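Local coordinates for PAC2 family protein (Mycobacterium tuberculosis, PDB 2WAM), which is of unknown function, a PAC2 family protein that represents a duplicated gene family in actinobacteria, at residues 43-46 with 47-50; 220-223 with 224-228; 298-301 with 302-306. All blocks are in the same frame, centred on the assembly; numbering follows the deposited sequence.

Contact 1: residues 43-46 with 47-50; sequences PGQP and GMYE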
loop_
_atom_site.group_PDB
_atom_site.type_symbol
_atom_site.label_atom_id
_atom_site.label_comp_id
_atom_site.label_asym_id
_atom_site.label_seq_id
_atom_site.Cartn_x
_atom_site.Cartn_y
_atom_site.Cartn_z
ATOM N N PRO A 43 7.071 -10.143 -9.501
ATOM C CA PRO A 43 7.469 -8.730 -9.560
ATOM C C PRO A 43 6.677 -7.937 -10.609
ATOM O O PRO A 43 6.160 -8.488 -11.580
ATOM C CB PRO A 43 8.949 -8.787 -9.973
ATOM C CG PRO A 43 9.225 -10.235 -10.370
ATOM C CD PRO A 43 7.925 -10.984 -10.354
ATOM N N GLY A 44 6.598 -6.632 -10.410
ATOM C CA GLY A 44 5.842 -5.792 -11.307
ATOM C C GLY A 44 5.515 -4.467 -10.668
ATOM O O GLY A 44 6.293 -3.942 -9.871
ATOM N N GLN A 45 4.370 -3.915 -11.050
ATOM C CA GLN A 45 3.843 -2.718 -10.432
ATOM C C GLN A 45 2.501 -3.069 -9.809
ATOM O O GLN A 45 1.549 -3.405 -10.511
ATOM C CB GLN A 45 3.692 -1.590 -11.455
ATOM C CG GLN A 45 2.948 -0.356 -10.910
ATOM C CD GLN A 45 2.922 0.818 -11.888
ATOM O OE1 GLN A 45 3.744 0.907 -12.807
ATOM N NE2 GLN A 45 1.978 1.729 -11.683
ATOM N N PRO A 46 2.422 -2.996 -8.480
ATOM C CA PRO A 46 1.190 -3.379 -7.784
ATOM C C PRO A 46 -0.018 -2.608 -8.315
ATOM O O PRO A 46 0.005 -1.382 -8.451
ATOM C CB PRO A 46 1.474 -3.003 -6.333
ATOM C CG PRO A 46 2.981 -2.886 -6.251
ATOM C CD PRO A 46 3.414 -2.393 -7.575
ATOM N N GLY A 47 -1.070 -3.352 -8.634
ATOM C CA GLY A 47 -2.280 -2.775 -9.165
ATOM C C GLY A 47 -2.183 -2.366 -10.625
ATOM O O GLY A 47 -3.085 -1.689 -11.131
ATOM N N MET A 48 -1.102 -2.755 -11.307
ATOM C CA MET A 48 -0.967 -2.398 -12.711
ATOM C C MET A 48 -0.528 -3.536 -13.637
ATOM O O MET A 48 -1.134 -3.744 -14.684
ATOM C CB MET A 48 -0.058 -1.184 -12.890
ATOM C CG MET A 48 -0.195 -0.570 -14.274
ATOM S SD MET A 48 -1.873 0.036 -14.614
ATOM C CE MET A 48 -1.924 -0.436 -16.305
ATOM N N TYR A 49 0.535 -4.251 -13.268
ATOM C CA TYR A 49 0.990 -5.384 -14.063
ATOM C C TYR A 49 1.936 -6.295 -13.309
ATOM O O TYR A 49 2.698 -5.842 -12.457
ATOM C CB TYR A 49 1.660 -4.923 -15.365
ATOM C CG TYR A 49 2.979 -4.186 -15.179
ATOM C CD1 TYR A 49 4.182 -4.880 -15.025
ATOM C CD2 TYR A 49 3.029 -2.803 -15.187
ATOM C CE1 TYR A 49 5.391 -4.214 -14.877
ATOM C CE2 TYR A 49 4.232 -2.129 -15.031
ATOM C CZ TYR A 49 5.409 -2.833 -14.877
ATOM O OH TYR A 49 6.593 -2.145 -14.722
ATOM N N GLU A 50 1.862 -7.584 -13.632
ATOM C CA GLU A 50 2.861 -8.563 -13.241
ATOM C C GLU A 50 3.800 -8.845 -14.413
ATOM O O GLU A 50 3.360 -9.042 -15.553
ATOM C CB GLU A 50 2.196 -9.872 -12.858
ATOM C CG GLU A 50 1.446 -9.859 -11.554
ATOM C CD GLU A 50 1.334 -11.257 -10.952
ATOM O OE1 GLU A 50 1.850 -12.229 -11.568
ATOM O OE2 GLU A 50 0.738 -11.375 -9.857
#

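Contact 2: residues 220-223 with 224-228; sequences SNLL and EYRMA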
loop_
_atom_site.group_PDB
_atom_site.type_symbol
_atom_site.label_atom_id
_atom_site.label_comp_id
_atom_site.label_asym_id
_atom_site.label_seq_id
_atom_site.Cartn_x
_atom_site.Cartn_y
_atom_site.Cartn_z
ATOM N N SER A 220 -5.080 4.157 -26.827
ATOM C CA SER A 220 -4.057 3.986 -27.864
ATOM C C SER A 220 -3.561 5.324 -28.390
ATOM O O SER A 220 -2.362 5.543 -28.498
ATOM C CB SER A 220 -4.568 3.130 -29.031
ATOM O OG SER A 220 -4.212 1.767 -28.872
ATOM N N ASN A 221 -4.480 6.225 -28.711
ATOM C CA ASN A 221 -4.068 7.531 -29.202
ATOM C C ASN A 221 -3.311 8.325 -28.155
ATOM O O ASN A 221 -2.286 8.943 -28.447
ATOM C CB ASN A 221 -5.267 8.339 -29.688
ATOM C CG ASN A 221 -5.789 7.861 -31.024
ATOM O OD1 ASN A 221 -5.087 7.168 -31.777
ATOM N ND2 ASN A 221 -7.038 8.229 -31.328
ATOM N N LEU A 222 -3.826 8.322 -26.930
ATOM C CA LEU A 222 -3.171 9.054 -25.861
ATOM C C LEU A 222 -1.798 8.449 -25.578
ATOM O O LEU A 222 -0.860 9.174 -25.261
ATOM C CB LEU A 222 -4.034 9.098 -24.602
ATOM C CG LEU A 222 -3.612 10.118 -23.544
ATOM C CD1 LEU A 222 -3.609 11.533 -24.113
ATOM C CD2 LEU A 222 -4.518 10.039 -22.327
ATOM N N LEU A 223 -1.672 7.129 -25.729
ATOM C CA LEU A 223 -0.383 6.472 -25.536
ATOM C C LEU A 223 0.608 6.980 -26.565
ATOM O O LEU A 223 1.736 7.351 -26.240
ATOM C CB LEU A 223 -0.513 4.960 -25.665
ATOM C CG LEU A 223 0.808 4.181 -25.724
ATOM C CD1 LEU A 223 1.598 4.310 -24.418
ATOM C CD2 LEU A 223 0.521 2.722 -26.048
ATOM N N GLU A 224 0.166 6.995 -27.817
ATOM C CA GLU A 224 0.963 7.520 -28.912
ATOM C C GLU A 224 1.383 8.977 -28.646
ATOM O O GLU A 224 2.566 9.322 -28.734
ATOM C CB GLU A 224 0.183 7.371 -30.213
ATOM C CG GLU A 224 0.697 8.169 -31.375
ATOM C CD GLU A 224 0.059 7.725 -32.677
ATOM O OE1 GLU A 224 -0.127 6.497 -32.860
ATOM O OE2 GLU A 224 -0.255 8.601 -33.512
ATOM N N TYR A 225 0.422 9.823 -28.293
ATOM C CA TYR A 225 0.729 11.208 -27.936
ATOM C C TYR A 225 1.707 11.342 -26.761
ATOM O O TYR A 225 2.683 12.100 -26.842
ATOM C CB TYR A 225 -0.546 11.985 -27.631
ATOM C CG TYR A 225 -0.287 13.438 -27.316
ATOM C CD1 TYR A 225 0.341 14.269 -28.242
ATOM C CD2 TYR A 225 -0.666 13.984 -26.093
ATOM C CE1 TYR A 225 0.581 15.600 -27.956
ATOM C CE2 TYR A 225 -0.430 15.310 -25.797
ATOM C CZ TYR A 225 0.192 16.117 -26.732
ATOM O OH TYR A 225 0.426 17.438 -26.443
ATOM N N ARG A 226 1.443 10.623 -25.669
ATOM C CA ARG A 226 2.315 10.700 -24.503
ATOM C C ARG A 226 3.718 10.245 -24.863
ATOM O O ARG A 226 4.693 10.910 -24.537
ATOM C CB ARG A 226 1.759 9.879 -23.342
ATOM C CG ARG A 226 0.479 10.434 -22.746
ATOM C CD ARG A 226 0.768 11.420 -21.660
ATOM N NE ARG A 226 -0.449 11.998 -21.097
ATOM C CZ ARG A 226 -0.941 13.181 -21.445
ATOM N NH1 ARG A 226 -0.323 13.910 -22.361
ATOM N NH2 ARG A 226 -2.050 13.632 -20.884
ATOM N N MET A 227 3.801 9.110 -25.546
ATOM C CA MET A 227 5.060 8.583 -26.067
ATOM C C MET A 227 5.856 9.637 -26.840
ATOM O O MET A 227 7.051 9.817 -26.594
ATOM C CB MET A 227 4.797 7.376 -26.982
ATOM C CG MET A 227 4.413 6.082 -26.262
ATOM S SD MET A 227 5.691 5.562 -25.124
ATOM C CE MET A 227 6.722 4.580 -26.212
ATOM N N ALA A 228 5.198 10.320 -27.779
ATOM C CA ALA A 228 5.841 11.388 -28.547
ATOM C C ALA A 228 6.323 12.535 -27.663
ATOM O O ALA A 228 7.416 13.060 -27.873
ATOM C CB ALA A 228 4.920 11.919 -29.612
HETATM O O HOH W 1 -2.640 5.179 -32.295
#

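Contact 3: residues 298-301 with 302-306; sequences VVAA and LERQY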
loop_
_atom_site.group_PDB
_atom_site.type_symbol
_atom_site.label_atom_id
_atom_site.label_comp_id
_atom_site.label_asym_id
_atom_site.label_seq_id
_atom_site.Cartn_x
_atom_site.Cartn_y
_atom_site.Cartn_z
ATOM N N VAL A 298 -26.899 0.784 -52.782
ATOM C CA VAL A 298 -26.092 1.473 -51.788
ATOM C C VAL A 298 -24.622 1.351 -52.159
ATOM O O VAL A 298 -23.902 2.349 -52.240
ATOM C CB VAL A 298 -26.294 0.848 -50.393
ATOM C CG1 VAL A 298 -25.361 1.485 -49.368
ATOM C CG2 VAL A 298 -27.744 0.969 -49.966
ATOM N N VAL A 299 -24.193 0.112 -52.391
ATOM C CA VAL A 299 -22.799 -0.201 -52.681
ATOM C C VAL A 299 -22.355 0.471 -53.977
ATOM O O VAL A 299 -21.355 1.191 -54.005
ATOM C CB VAL A 299 -22.571 -1.737 -52.764
ATOM C CG1 VAL A 299 -21.214 -2.059 -53.375
ATOM C CG2 VAL A 299 -22.706 -2.382 -51.386
ATOM N N ALA A 300 -23.114 0.241 -55.046
ATOM C CA ALA A 300 -22.833 0.851 -56.343
ATOM C C ALA A 300 -22.691 2.371 -56.227
ATOM O O ALA A 300 -21.773 2.964 -56.796
ATOM C CB ALA A 300 -23.912 0.486 -57.339
ATOM N N ALA A 301 -23.596 2.992 -55.479
ATOM C CA ALA A 301 -23.490 4.418 -55.192
ATOM C C ALA A 301 -22.147 4.763 -54.549
ATOM O O ALA A 301 -21.500 5.739 -54.941
ATOM C CB ALA A 301 -24.631 4.867 -54.301
ATOM N N LEU A 302 -21.736 3.968 -53.561
ATOM C CA LEU A 302 -20.452 4.177 -52.889
ATOM C C LEU A 302 -19.281 4.044 -53.866
ATOM O O LEU A 302 -18.360 4.861 -53.867
ATOM C CB LEU A 302 -20.271 3.190 -51.736
ATOM C CG LEU A 302 -21.031 3.414 -50.433
ATOM C CD1 LEU A 302 -21.003 2.142 -49.589
ATOM C CD2 LEU A 302 -20.439 4.592 -49.675
ATOM N N GLU A 303 -19.312 3.004 -54.690
ATOM C CA GLU A 303 -18.258 2.809 -55.673
ATOM C C GLU A 303 -18.097 4.077 -56.513
ATOM O O GLU A 303 -16.979 4.502 -56.824
ATOM C CB GLU A 303 -18.573 1.608 -56.567
ATOM C CG GLU A 303 -18.788 0.313 -55.807
ATOM C CD GLU A 303 -19.097 -0.841 -56.725
ATOM O OE1 GLU A 303 -19.621 -0.594 -57.829
ATOM O OE2 GLU A 303 -18.823 -1.996 -56.349
ATOM N N ARG A 304 -19.223 4.684 -56.865
ATOM C CA ARG A 304 -19.203 5.913 -57.645
ATOM C C ARG A 304 -18.458 7.027 -56.907
ATOM O O ARG A 304 -17.489 7.577 -57.431
ATOM C CB ARG A 304 -20.625 6.333 -58.049
ATOM C CG ARG A 304 -21.145 5.573 -59.274
ATOM C CD ARG A 304 -22.565 5.957 -59.655
ATOM N NE ARG A 304 -23.559 4.965 -59.249
ATOM C CZ ARG A 304 -24.652 5.240 -58.536
ATOM N NH1 ARG A 304 -24.906 6.486 -58.147
ATOM N NH2 ARG A 304 -25.501 4.267 -58.222
ATOM N N GLN A 305 -18.898 7.340 -55.690
ATOM C CA GLN A 305 -18.239 8.361 -54.877
ATOM C C GLN A 305 -16.742 8.104 -54.741
ATOM O O GLN A 305 -15.928 9.026 -54.845
ATOM C CB GLN A 305 -18.850 8.414 -53.477
ATOM C CG GLN A 305 -20.302 8.838 -53.428
ATOM C CD GLN A 305 -20.824 8.946 -52.002
ATOM O OE1 GLN A 305 -20.582 8.069 -51.165
ATOM N NE2 GLN A 305 -21.543 10.027 -51.719
ATOM N N TYR A 306 -16.393 6.845 -54.498
ATOM C CA TYR A 306 -15.012 6.464 -54.239
ATOM C C TYR A 306 -14.125 6.683 -55.462
ATOM O O TYR A 306 -13.039 7.249 -55.346
ATOM C CB TYR A 306 -14.939 5.005 -53.762
ATOM C CG TYR A 306 -13.539 4.490 -53.491
ATOM C CD1 TYR A 306 -12.936 4.676 -52.255
ATOM C CD2 TYR A 306 -12.828 3.809 -54.470
ATOM C CE1 TYR A 306 -11.655 4.195 -52.003
ATOM C CE2 TYR A 306 -11.550 3.327 -54.229
ATOM C CZ TYR A 306 -10.964 3.520 -52.995
ATOM O OH TYR A 306 -9.686 3.037 -52.757
#

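Contact 1: residues 43-46 with 47-50
The carbonyl oxygen Q45 O takes two backbone N-H groups at the turn of a short antiparallel hairpin. M48 N approaches at 2.8 Å from Q45 O, tilted out of the carbonyl plane, while Y49 N lies in that plane, 3.1 Å from Q45 O. Two consecutive residues thus face one across the pair of strands, which is a classic beta bulge. The return bond, from Q45 N to Y49 O at 2.9 Å, completes the hydrogen-bonded pair Q45-Y49. One step further out, G44 and E50 form a non-hydrogen-bonded pair whose CA atoms are 4.5 Å apart, and G44 CA makes a CA-H...O contact with Y49 O. G47 takes the positive phi (76°) of the turn.

The side chains of Q45 and Y49 share one face of the hairpin and cross at about a right angle. Y49 holds CG between its backbone N and carbonyl carbon (chi1 67°), which folds the ring back across the strand pair, with Q45 CB over one face at 4.1 Å from the ring centroid, a CH-pi contact. The same ring has Q45 N above its centre. Q45, extended throughout, runs alongside M48, Q45 CG lying 3.7 Å from M48 CB. Beyond the hairpin, Q45 and M48 rest on helix 156-169, whereas P43 and Y49 pack against Y49 and P43, respectively, of the second subunit.

The backbone amide of Q45 is covered by an aromatic ring and its carbonyl is bonded twice, so the hydrogen bonding and the ring packing that shape this turn converge on one residue.

Contact 2: residues 220-223 with 224-228
Side-chain packing between L222 and R226, and between L223 and M227, follows the i to i+4 spacing of helix 219-229. The side chains of L222 and R226 run in the same direction, one along the other: L222 CD1 sits over the centre of the guanidinium face, 4.1 Å from R226 CZ. The bend at chi2 of R226 (-89°) turns its planar end back over the leucine. L222 CD1 also approaches the edge of the Y225 ring, 4.3 Å from Y225 CD2. In the second pair L223 CD1 meets M227 CG at 3.8 Å, the two chains again running alongside each other.

Backbone hydrogen bonds supply the regular part of the contact. E224 N, Y225 N, R226 N and M227 N donate to S220 O, N221 O, L222 O and L223 O, respectively. The bond from E224 N to S220 O measures 3.0 Å. That from M227 N to L223 O measures 2.8 Å.

Among the polar side chains a water joins the two segments, donating to N221 OD1 at 3.2 Å and to E224 OE1 at 2.9 Å. The other carboxylate oxygen, E224 OE2, is hydrogen-bonded to H196, and S220 OG to H70. R226 is held from several sides: NH1 by Q229, NH2 by salt bridges to E157 and to D128 of the third subunit.

The guanidinium therefore has a hydrocarbon group on one face while its nitrogens serve two carboxylates and an amide, which probably fixes its rotation and balances its positive charge. E224, buried and engaged by both a histidine and a water, has each carboxylate oxygen provided with a partner, and the helix joins its own chain to a neighbouring one through R226.

Contact 3: residues 298-301 with 302-306
Helix 293-315, in the C-terminal helical part of the chain, carries this contact through one turn and the next. A301 and R304 meet by a flat approach: the guanidinium lies across the backbone, with A301 CA over the centre of its face, 3.6 Å from R304 CZ. A301 N is on a face of the same group, 3.6 Å from R304 NH2. The bend at chi3 of R304 (-103°) brings the planar end back along the helix surface.

V299 and E303 lie one turn apart, and their side chains cross obliquely, V299 CG1 reaching to 3.8 Å from E303 OE2. That oxygen is hydrogen-bonded to T188, with a long, weak ion pair to R189 besides. E303 CG also touches V299 O, at 3.3 Å. V298 CG1 and L302 CD1 make a looser apolar contact, 4.4 Å apart, while V299 and L302 both pack on Y244.

Beneath the side chains the main chain is bonded regularly: L302 N, E303 N, R304 N and Q305 N donate to V298 O, V299 O, A300 O and A301 O, respectively. The bond from E303 N to V299 O is 2.8 Å long.

Buried V299, L302 and Y306 pack on loops of their own chain, while V298, R304 and Q305 are exposed, the pattern of an amphipathic alpha-helix packed on one side.

In the fold
The three contacts follow one another along the chain and do not touch. Contact 1 is the hairpin of strands 44-45 and 49-51, at one edge of the large mixed sheet as counted within this chain, where G44 bonds the second subunit through its backbone. Contact 2 lies on helix 219-229; their centres are about 21 Å apart, and helix 156-169 touches side chains of both. Contact 3, in helix 293-315, is on the opposite side of the chain's centre from contact 1, about 50 Å between centres, and its centre is about 35 Å from that of contact 2. Contact 2 faces the third subunit, whereas contact 3 meets no other chain of the assembly. Contact 2 belongs to the PAC2 region of the chain.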